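Local coordinates for C alpha-dehydrogenase (Sphingobium sp. SYK-6, PDB 4YAC), which binds NADH as a short-chain dehydrogenase/reductase and probably oxidises the alpha-carbon alcohol of lignin-derived beta-aryl ethers, at residues S16-A19 / L20-K24; A143-S146 / A147-A150; G228-P231 / V232-G235. All coordinates share one frame; numbering follows the deposited sequence.

Contact 1 (S16-A19 / L20-K24); sequences SGVA and LGQAK. With NAI (1,4-dihydronicotinamide adenine dinucleotide), chain B.
L20 and A19 bury the most surface in the opening turns of helix 17-28. The backbone N of L20 bonds to S16 O at 3.1 Å. One turn on, A23 N bonds to A19 O at 2.9 Å. L20 CB packs on the S16 carbonyl, 3.5 Å from S16 C. With CG opposite its own backbone N (chi1 173°), the L20 branch turns to A47 and F51 of helix 41-51. A19 CB points away from the later turn and packs on T91. V18 and Q22 meet at a slant, with V18 CG1 3.8 Å from Q22 NE2. Beyond this the extended Q22 chain reaches T91 through OE1 and, weakly, T142 through NE2. Were Q22 replaced by an alanine, the T91 hydroxyl would probably lose its amide partner and V18 CG1 its neighbour. The turn closes the glycine-rich loop of the Rossmann fold. G17 has a positive phi of 58°, and a CB there would run into the cofactor. S16 OG donates to NAI O2A at 3.0 Å, and V18 N donates to NAI O5D at 2.9 Å. Neutral donors at a helix start thus hold the diphosphate, and the helix dipole probably helps to offset its negative charge.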
ATOM      1  N   SER A  16       5.063  21.464  12.524  1.00 30.75           N
ATOM      2  CA  SER A  16       5.729  21.953  11.317  1.00 28.93           C
ATOM      3  C   SER A  16       5.000  21.575  10.034  1.00 33.43           C
ATOM      4  O   SER A  16       4.138  20.701  10.031  1.00 30.63           O
ATOM      5  CB  SER A  16       7.161  21.406  11.264  1.00 45.51           C
ATOM      6  OG  SER A  16       7.894  21.981  10.199  1.00 62.46           O
ATOM      7  N   GLY A  17       5.354  22.255   8.948  1.00 30.19           N
ATOM      8  CA  GLY A  17       4.987  21.838   7.604  1.00 34.30           C
ATOM      9  C   GLY A  17       3.502  21.699   7.336  1.00 39.31           C
ATOM     10  O   GLY A  17       2.695  22.511   7.793  1.00 32.71           O
ATOM     11  N   VAL A  18       3.148  20.662   6.579  1.00 29.87           N
ATOM     12  CA  VAL A  18       1.763  20.426   6.168  1.00 29.47           C
ATOM     13  C   VAL A  18       0.822  20.335   7.360  1.00 27.66           C
ATOM     14  O   VAL A  18      -0.260  20.923   7.349  1.00 31.40           O
ATOM     15  CB  VAL A  18       1.647  19.129   5.330  1.00 31.17           C
ATOM     16  CG1 VAL A  18       0.187  18.730   5.119  1.00 36.26           C
ATOM     17  CG2 VAL A  18       2.327  19.313   3.991  1.00 38.86           C
ATOM     18  N   ALA A  19       1.229  19.597   8.387  1.00 24.67           N
ATOM     19  CA  ALA A  19       0.360  19.384   9.542  1.00 26.09           C
ATOM     20  C   ALA A  19       0.109  20.684  10.304  1.00 26.72           C
ATOM     21  O   ALA A  19      -1.001  20.926  10.771  1.00 28.44           O
ATOM     22  CB  ALA A  19       0.953  18.347  10.462  1.00 30.04           C
ATOM     23  N   LEU A  20       1.139  21.513  10.439  1.00 24.69           N
ATOM     24  CA  LEU A  20       0.975  22.812  11.083  1.00 24.66           C
ATOM     25  C   LEU A  20      -0.017  23.658  10.292  1.00 29.52           C
ATOM     26  O   LEU A  20      -0.835  24.373  10.869  1.00 27.83           O
ATOM     27  CB  LEU A  20       2.316  23.535  11.208  1.00 29.15           C
ATOM     28  CG  LEU A  20       2.279  24.975  11.725  1.00 31.26           C
ATOM     29  CD1 LEU A  20       1.574  25.056  13.067  1.00 30.75           C
ATOM     30  CD2 LEU A  20       3.687  25.530  11.834  1.00 35.91           C
ATOM     31  N   GLY A  21       0.051  23.567   8.969  1.00 29.53           N
ATOM     32  CA  GLY A  21      -0.895  24.249   8.107  1.00 29.60           C
ATOM     33  C   GLY A  21      -2.316  23.797   8.384  1.00 37.46           C
ATOM     34  O   GLY A  21      -3.244  24.605   8.403  1.00 34.92           O
ATOM     35  N   GLN A  22      -2.487  22.498   8.604  1.00 35.42           N
ATOM     36  CA  GLN A  22      -3.797  21.959   8.947  1.00 33.58           C
ATOM     37  C   GLN A  22      -4.247  22.497  10.303  1.00 28.79           C
ATOM     38  O   GLN A  22      -5.379  22.950  10.450  1.00 31.58           O
ATOM     39  CB  GLN A  22      -3.759  20.427   8.947  1.00 31.01           C
ATOM     40  CG  GLN A  22      -3.553  19.850   7.550  1.00 29.78           C
ATOM     41  CD  GLN A  22      -3.370  18.342   7.530  1.00 31.67           C
ATOM     42  OE1 GLN A  22      -3.333  17.689   8.573  1.00 27.07           O
ATOM     43  NE2 GLN A  22      -3.240  17.782   6.332  1.00 31.50           N
ATOM     44  N   ALA A  23      -3.347  22.467  11.279  1.00 29.62           N
ATOM     45  CA  ALA A  23      -3.649  22.956  12.622  1.00 29.53           C
ATOM     46  C   ALA A  23      -4.088  24.420  12.615  1.00 32.29           C
ATOM     47  O   ALA A  23      -5.060  24.790  13.282  1.00 33.91           O
ATOM     48  CB  ALA A  23      -2.438  22.775  13.530  1.00 30.29           C
ATOM     49  N   LYS A  24      -3.373  25.252  11.863  1.00 30.80           N
ATOM     50  CA  LYS A  24      -3.678  26.680  11.803  1.00 29.66           C
ATOM     51  C   LYS A  24      -5.090  26.925  11.293  1.00 35.83           C
ATOM     52  O   LYS A  24      -5.854  27.696  11.883  1.00 33.37           O
ATOM     53  CB  LYS A  24      -2.684  27.409  10.902  1.00 35.11           C
ATOM     54  CG  LYS A  24      -1.312  27.617  11.509  1.00 36.82           C
ATOM     55  CD  LYS A  24      -0.417  28.405  10.556  1.00 44.32           C
ATOM     56  CE  LYS A  24       0.983  28.598  11.115  1.00 43.09           C
ATOM     57  NZ  LYS A  24       1.872  29.329  10.166  1.00 64.67           N
TER
HETATM   58  PA  NAI B 500       8.055  18.571   8.208  1.00 39.03           P
HETATM   59  O1A NAI B 500       9.480  18.233   8.568  1.00 47.11           O
HETATM   60  O2A NAI B 500       7.957  20.074   7.888  1.00 43.31           O
HETATM   61  O5B NAI B 500       7.103  18.222   9.410  1.00 32.17           O
HETATM   62  C5B NAI B 500       7.092  16.928   9.919  1.00 32.74           C
HETATM   63  C4B NAI B 500       6.731  16.965  11.344  1.00 28.54           C
HETATM   64  O4B NAI B 500       6.417  15.597  11.771  1.00 25.14           O
HETATM   65  C3B NAI B 500       7.838  17.442  12.163  1.00 28.76           C
HETATM   66  O3B NAI B 500       7.395  18.424  13.090  1.00 29.11           O
HETATM   67  C2B NAI B 500       8.346  16.276  12.841  1.00 24.80           C
HETATM   68  O2B NAI B 500       8.947  16.618  14.105  1.00 28.23           O
HETATM   69  C1B NAI B 500       7.184  15.428  13.006  1.00 24.03           C
HETATM   70  N9A NAI B 500       7.510  14.049  13.243  1.00 24.62           N
HETATM   71  C8A NAI B 500       8.414  13.263  12.594  1.00 23.47           C
HETATM   72  N7A NAI B 500       8.429  12.031  13.130  1.00 24.07           N
HETATM   73  C5A NAI B 500       7.520  11.982  14.153  1.00 26.42           C
HETATM   74  C6A NAI B 500       7.082  11.025  15.062  1.00 23.59           C
HETATM   75  N6A NAI B 500       7.615   9.699  15.076  1.00 23.58           N
HETATM   76  N1A NAI B 500       6.124  11.351  15.974  1.00 24.13           N
HETATM   77  C2A NAI B 500       5.588  12.585  16.022  1.00 21.82           C
HETATM   78  N3A NAI B 500       5.979  13.537  15.157  1.00 24.60           N
HETATM   79  C4A NAI B 500       6.932  13.272  14.228  1.00 23.64           C
HETATM   80  O3  NAI B 500       7.601  17.733   6.990  1.00 40.23           O
HETATM   81  PN  NAI B 500       6.476  18.248   5.971  1.00 48.21           P
HETATM   82  O1N NAI B 500       6.979  19.489   5.251  1.00 56.63           O
HETATM   83  O2N NAI B 500       6.163  17.092   4.907  1.00 58.12           O
HETATM   84  O5D NAI B 500       5.178  18.593   6.745  1.00 50.43           O

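Contact 2 (A143-S146 / A147-A150); sequences ASMS and AFVA
M145 bends back over the turn toward F148. Its chi2 (-56°) and chi3 (-57°) both fold the chain, which brings CE to 4.1 Å from F148 CB. The sulfur SD lies 5.4 Å from the centroid of the F148 ring, oblique to it, in a Met-aromatic contact. Beneath them runs a short 3-10 turn. M145 O accepts from F148 N and more weakly from V149 N. A147 N bonds to S144 O at 2.9 Å. S144 OG accepts from S146 N at 2.9 Å, which makes an ST turn and helps to hold S144 OG where it is. S146 puts its OG beside its own backbone N (chi1 -71°). There a water lies 2.6 Å from S146 OG and donates to V149 O at 2.7 Å, bridging the S146 side chain to the V149 carbonyl. M270 and V266 of the second subunit pack on M145 and F148. S144 also touches Y157 and K161 of helix 155-174, a grouping consistent with the Ser-Tyr-Lys set of the short-chain dehydrogenases. The chemistry is thus divided. M145 and F148 pack on residues of both subunits, while the bond from S146 N helps to keep S144 OG in position near Y157.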
ATOM      1  N   ALA A 143      -1.532  10.950   2.947  1.00 34.83           N
ATOM      2  CA  ALA A 143      -0.584  10.085   2.266  1.00 32.93           C
ATOM      3  C   ALA A 143       0.275  10.935   1.335  1.00 28.56           C
ATOM      4  O   ALA A 143       1.036  11.776   1.801  1.00 34.74           O
ATOM      5  CB  ALA A 143      -1.312   8.989   1.506  1.00 27.65           C
ATOM      6  N   SER A 144       0.123  10.738   0.029  1.00 26.56           N
ATOM      7  CA  SER A 144       0.974  11.373  -0.966  1.00 29.39           C
ATOM      8  C   SER A 144       0.544  10.887  -2.340  1.00 25.69           C
ATOM      9  O   SER A 144      -0.116   9.853  -2.452  1.00 29.44           O
ATOM     10  CB  SER A 144       2.448  11.038  -0.703  1.00 33.81           C
ATOM     11  OG  SER A 144       3.259  11.327  -1.822  1.00 37.83           O
ATOM     12  N   MET A 145       0.915  11.609  -3.393  1.00 31.15           N
ATOM     13  CA  MET A 145       0.686  11.099  -4.738  1.00 32.36           C
ATOM     14  C   MET A 145       1.580   9.887  -4.999  1.00 30.79           C
ATOM     15  O   MET A 145       1.391   9.172  -5.982  1.00 31.76           O
ATOM     16  CB  MET A 145       0.928  12.186  -5.785  1.00 59.96           C
ATOM     17  CG  MET A 145      -0.229  13.166  -5.934  1.00 60.70           C
ATOM     18  SD  MET A 145      -1.806  12.370  -6.324  1.00 42.23           S
ATOM     19  CE  MET A 145      -1.404  11.479  -7.828  1.00 46.99           C
ATOM     20  N   SER A 146       2.542   9.651  -4.110  1.00 28.88           N
ATOM     21  CA  SER A 146       3.345   8.432  -4.167  1.00 30.60           C
ATOM     22  C   SER A 146       2.514   7.204  -3.807  1.00 32.72           C
ATOM     23  O   SER A 146       2.996   6.078  -3.897  1.00 31.83           O
ATOM     24  CB  SER A 146       4.549   8.530  -3.231  1.00 29.88           C
ATOM     25  OG  SER A 146       5.504   9.447  -3.730  1.00 30.99           O
ATOM     26  N   ALA A 147       1.270   7.427  -3.383  1.00 28.04           N
ATOM     27  CA  ALA A 147       0.328   6.334  -3.181  1.00 24.53           C
ATOM     28  C   ALA A 147      -0.280   5.902  -4.519  1.00 28.08           C
ATOM     29  O   ALA A 147      -1.090   4.976  -4.564  1.00 31.13           O
ATOM     30  CB  ALA A 147      -0.765   6.748  -2.207  1.00 28.71           C
ATOM     31  N   PHE A 148       0.109   6.583  -5.597  1.00 26.08           N
ATOM     32  CA  PHE A 148      -0.363   6.265  -6.945  1.00 27.59           C
ATOM     33  C   PHE A 148       0.777   6.092  -7.942  1.00 28.63           C
ATOM     34  O   PHE A 148       0.606   5.447  -8.978  1.00 34.46           O
ATOM     35  CB  PHE A 148      -1.291   7.361  -7.467  1.00 30.53           C
ATOM     36  CG  PHE A 148      -2.645   7.367  -6.825  1.00 30.31           C
ATOM     37  CD1 PHE A 148      -3.669   6.589  -7.336  1.00 36.31           C
ATOM     38  CD2 PHE A 148      -2.898   8.162  -5.723  1.00 30.67           C
ATOM     39  CE1 PHE A 148      -4.919   6.594  -6.751  1.00 47.06           C
ATOM     40  CE2 PHE A 148      -4.144   8.173  -5.135  1.00 36.25           C
ATOM     41  CZ  PHE A 148      -5.156   7.387  -5.650  1.00 44.71           C
ATOM     42  N   VAL A 149       1.925   6.692  -7.642  1.00 29.88           N
ATOM     43  CA  VAL A 149       3.015   6.778  -8.608  1.00 28.83           C
ATOM     44  C   VAL A 149       4.367   6.434  -8.005  1.00 29.51           C
ATOM     45  O   VAL A 149       4.901   7.176  -7.182  1.00 29.76           O
ATOM     46  CB  VAL A 149       3.108   8.189  -9.220  1.00 36.00           C
ATOM     47  CG1 VAL A 149       4.077   8.196 -10.400  1.00 36.39           C
ATOM     48  CG2 VAL A 149       1.735   8.670  -9.656  1.00 61.01           C
ATOM     49  N   ALA A 150       4.928   5.311  -8.440  1.00 32.64           N
ATOM     50  CA  ALA A 150       6.289   4.935  -8.064  1.00 29.79           C
ATOM     51  C   ALA A 150       7.294   5.748  -8.882  1.00 31.78           C
ATOM     52  O   ALA A 150       7.093   5.970 -10.076  1.00 31.44           O
ATOM     53  CB  ALA A 150       6.508   3.446  -8.274  1.00 29.85           C
TER
HETATM   54  O   HOH W   1       6.828   8.112  -5.488  1.00 31.75           O

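Contact 3 (G228-P231 / V232-G235); sequences GFDP and VDLG
D230 O accepts from L234 N at 2.8 Å, almost in line with its C=O bond, and so closes the first turn of helix 231-243. D230 itself is the N-cap, still in an extended conformation with phi -129° and psi 130°. P231 follows in the first helical position, where its lack of an N-H costs no bond. The next carbonyl, P231 O, takes G235 N at 2.8 Å. The D230 side chain adds a capping bond. Its CG stands opposite the backbone N (chi1 -170°), which brings OD1 forward to V232 N at 3.1 Å. That bond is weak and bent. The same OD1 also packs against V232 CB, since the two side chains run together in one direction. D233 folds back over the cap, with CB 3.3 Å from D230 O. Its OD1 comes within 4.3 Å of D230 OD1, a proximity of like charges that probably costs some energy. D233 has a long, weak ion pair with R236. F229 precedes the cap and crosses L234 at about a right angle. P231 N sits over one face of the F229 ring, toward the rim. L234 meets that ring at its edge, near its plane, where L234 CD1 is 3.6 Å from F229 CE2.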
ATOM      1  N   GLY A 228       3.817  26.145  -5.893  1.00 86.79           N
ATOM      2  CA  GLY A 228       2.604  26.868  -5.553  1.00 86.98           C
ATOM      3  C   GLY A 228       1.978  26.363  -4.267  1.00 86.72           C
ATOM      4  O   GLY A 228       1.024  26.955  -3.759  1.00114.34           O
ATOM      5  N   PHE A 229       2.513  25.266  -3.740  1.00 73.06           N
ATOM      6  CA  PHE A 229       2.016  24.696  -2.495  1.00 75.35           C
ATOM      7  C   PHE A 229       2.210  25.641  -1.317  1.00 81.63           C
ATOM      8  O   PHE A 229       3.313  26.134  -1.082  1.00116.15           O
ATOM      9  CB  PHE A 229       2.716  23.372  -2.187  1.00 73.87           C
ATOM     10  CG  PHE A 229       2.636  22.975  -0.740  1.00 92.36           C
ATOM     11  CD1 PHE A 229       3.706  23.189   0.113  1.00109.75           C
ATOM     12  CD2 PHE A 229       1.484  22.406  -0.230  1.00 97.06           C
ATOM     13  CE1 PHE A 229       3.631  22.829   1.446  1.00116.99           C
ATOM     14  CE2 PHE A 229       1.404  22.047   1.101  1.00 96.43           C
ATOM     15  CZ  PHE A 229       2.478  22.260   1.939  1.00115.76           C
ATOM     16  N   ASP A 230       1.129  25.885  -0.583  1.00 70.95           N
ATOM     17  CA  ASP A 230       1.206  26.574   0.698  1.00 77.57           C
ATOM     18  C   ASP A 230       0.461  25.745   1.746  1.00 62.20           C
ATOM     19  O   ASP A 230      -0.670  25.328   1.506  1.00 66.87           O
ATOM     20  CB  ASP A 230       0.621  27.982   0.605  1.00 86.81           C
ATOM     21  CG  ASP A 230       0.902  28.806   1.843  1.00117.61           C
ATOM     22  OD1 ASP A 230       0.050  28.822   2.752  1.00116.07           O
ATOM     23  OD2 ASP A 230       1.983  29.429   1.911  1.00146.28           O
ATOM     24  N   PRO A 231       1.098  25.487   2.904  1.00 39.57           N
ATOM     25  CA  PRO A 231       0.466  24.640   3.926  1.00 33.69           C
ATOM     26  C   PRO A 231      -0.907  25.146   4.366  1.00 34.17           C
ATOM     27  O   PRO A 231      -1.809  24.341   4.603  1.00 34.84           O
ATOM     28  CB  PRO A 231       1.463  24.692   5.089  1.00 30.46           C
ATOM     29  CG  PRO A 231       2.771  24.967   4.445  1.00 38.14           C
ATOM     30  CD  PRO A 231       2.474  25.860   3.282  1.00 43.23           C
ATOM     31  N   VAL A 232      -1.069  26.459   4.468  1.00 44.94           N
ATOM     32  CA  VAL A 232      -2.359  27.010   4.852  1.00 47.67           C
ATOM     33  C   VAL A 232      -3.368  26.754   3.736  1.00 46.55           C
ATOM     34  O   VAL A 232      -4.504  26.366   4.004  1.00 38.30           O
ATOM     35  CB  VAL A 232      -2.254  28.517   5.173  1.00 49.93           C
ATOM     36  CG1 VAL A 232      -3.627  29.183   5.171  1.00 50.16           C
ATOM     37  CG2 VAL A 232      -1.574  28.707   6.525  1.00 42.17           C
ATOM     38  N   ASP A 233      -2.948  26.945   2.488  1.00 43.69           N
ATOM     39  CA  ASP A 233      -3.822  26.677   1.349  1.00 41.17           C
ATOM     40  C   ASP A 233      -4.266  25.216   1.332  1.00 43.53           C
ATOM     41  O   ASP A 233      -5.448  24.924   1.153  1.00 40.00           O
ATOM     42  CB  ASP A 233      -3.127  27.023   0.028  1.00 41.12           C
ATOM     43  CG  ASP A 233      -2.979  28.520  -0.186  1.00 63.48           C
ATOM     44  OD1 ASP A 233      -3.617  29.301   0.550  1.00 66.92           O
ATOM     45  OD2 ASP A 233      -2.228  28.916  -1.103  1.00 79.61           O
ATOM     46  N   LEU A 234      -3.322  24.298   1.520  1.00 36.03           N
ATOM     47  CA  LEU A 234      -3.661  22.879   1.554  1.00 30.88           C
ATOM     48  C   LEU A 234      -4.514  22.573   2.777  1.00 35.57           C
ATOM     49  O   LEU A 234      -5.329  21.652   2.762  1.00 36.16           O
ATOM     50  CB  LEU A 234      -2.398  22.007   1.571  1.00 36.67           C
ATOM     51  CG  LEU A 234      -2.154  20.949   0.479  1.00 50.61           C
ATOM     52  CD1 LEU A 234      -1.404  19.772   1.079  1.00 40.97           C
ATOM     53  CD2 LEU A 234      -3.412  20.448  -0.220  1.00 49.66           C
ATOM     54  N   GLY A 235      -4.321  23.349   3.838  1.00 40.75           N
ATOM     55  CA  GLY A 235      -5.130  23.207   5.034  1.00 36.70           C
ATOM     56  C   GLY A 235      -6.588  23.515   4.748  1.00 38.33           C
ATOM     57  O   GLY A 235      -7.487  22.878   5.295  1.00 33.86           O
TER

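Along the chain the three contacts come in series, each closing before the next begins. Contact 1 lies at the N-terminal end of helix 17-28, between strands 8-12 and 33-38 of the parallel sheet. Contact 2 lies in the loop after strand 137-142, before helix 155-174. Contact 3 joins helix 217-228 to helix 231-243. Contacts 1 and 3 are neighbours, with centres about 9 Å apart. V18 CG2 packs on F229 CZ at 3.6 Å, and P231 CB lies against G17 and G21. The late helix start thus backs the cofactor-binding turn. Contact 2 touches neither; its centre is about 20 Å from that of contact 1, and it reaches the subunit interface.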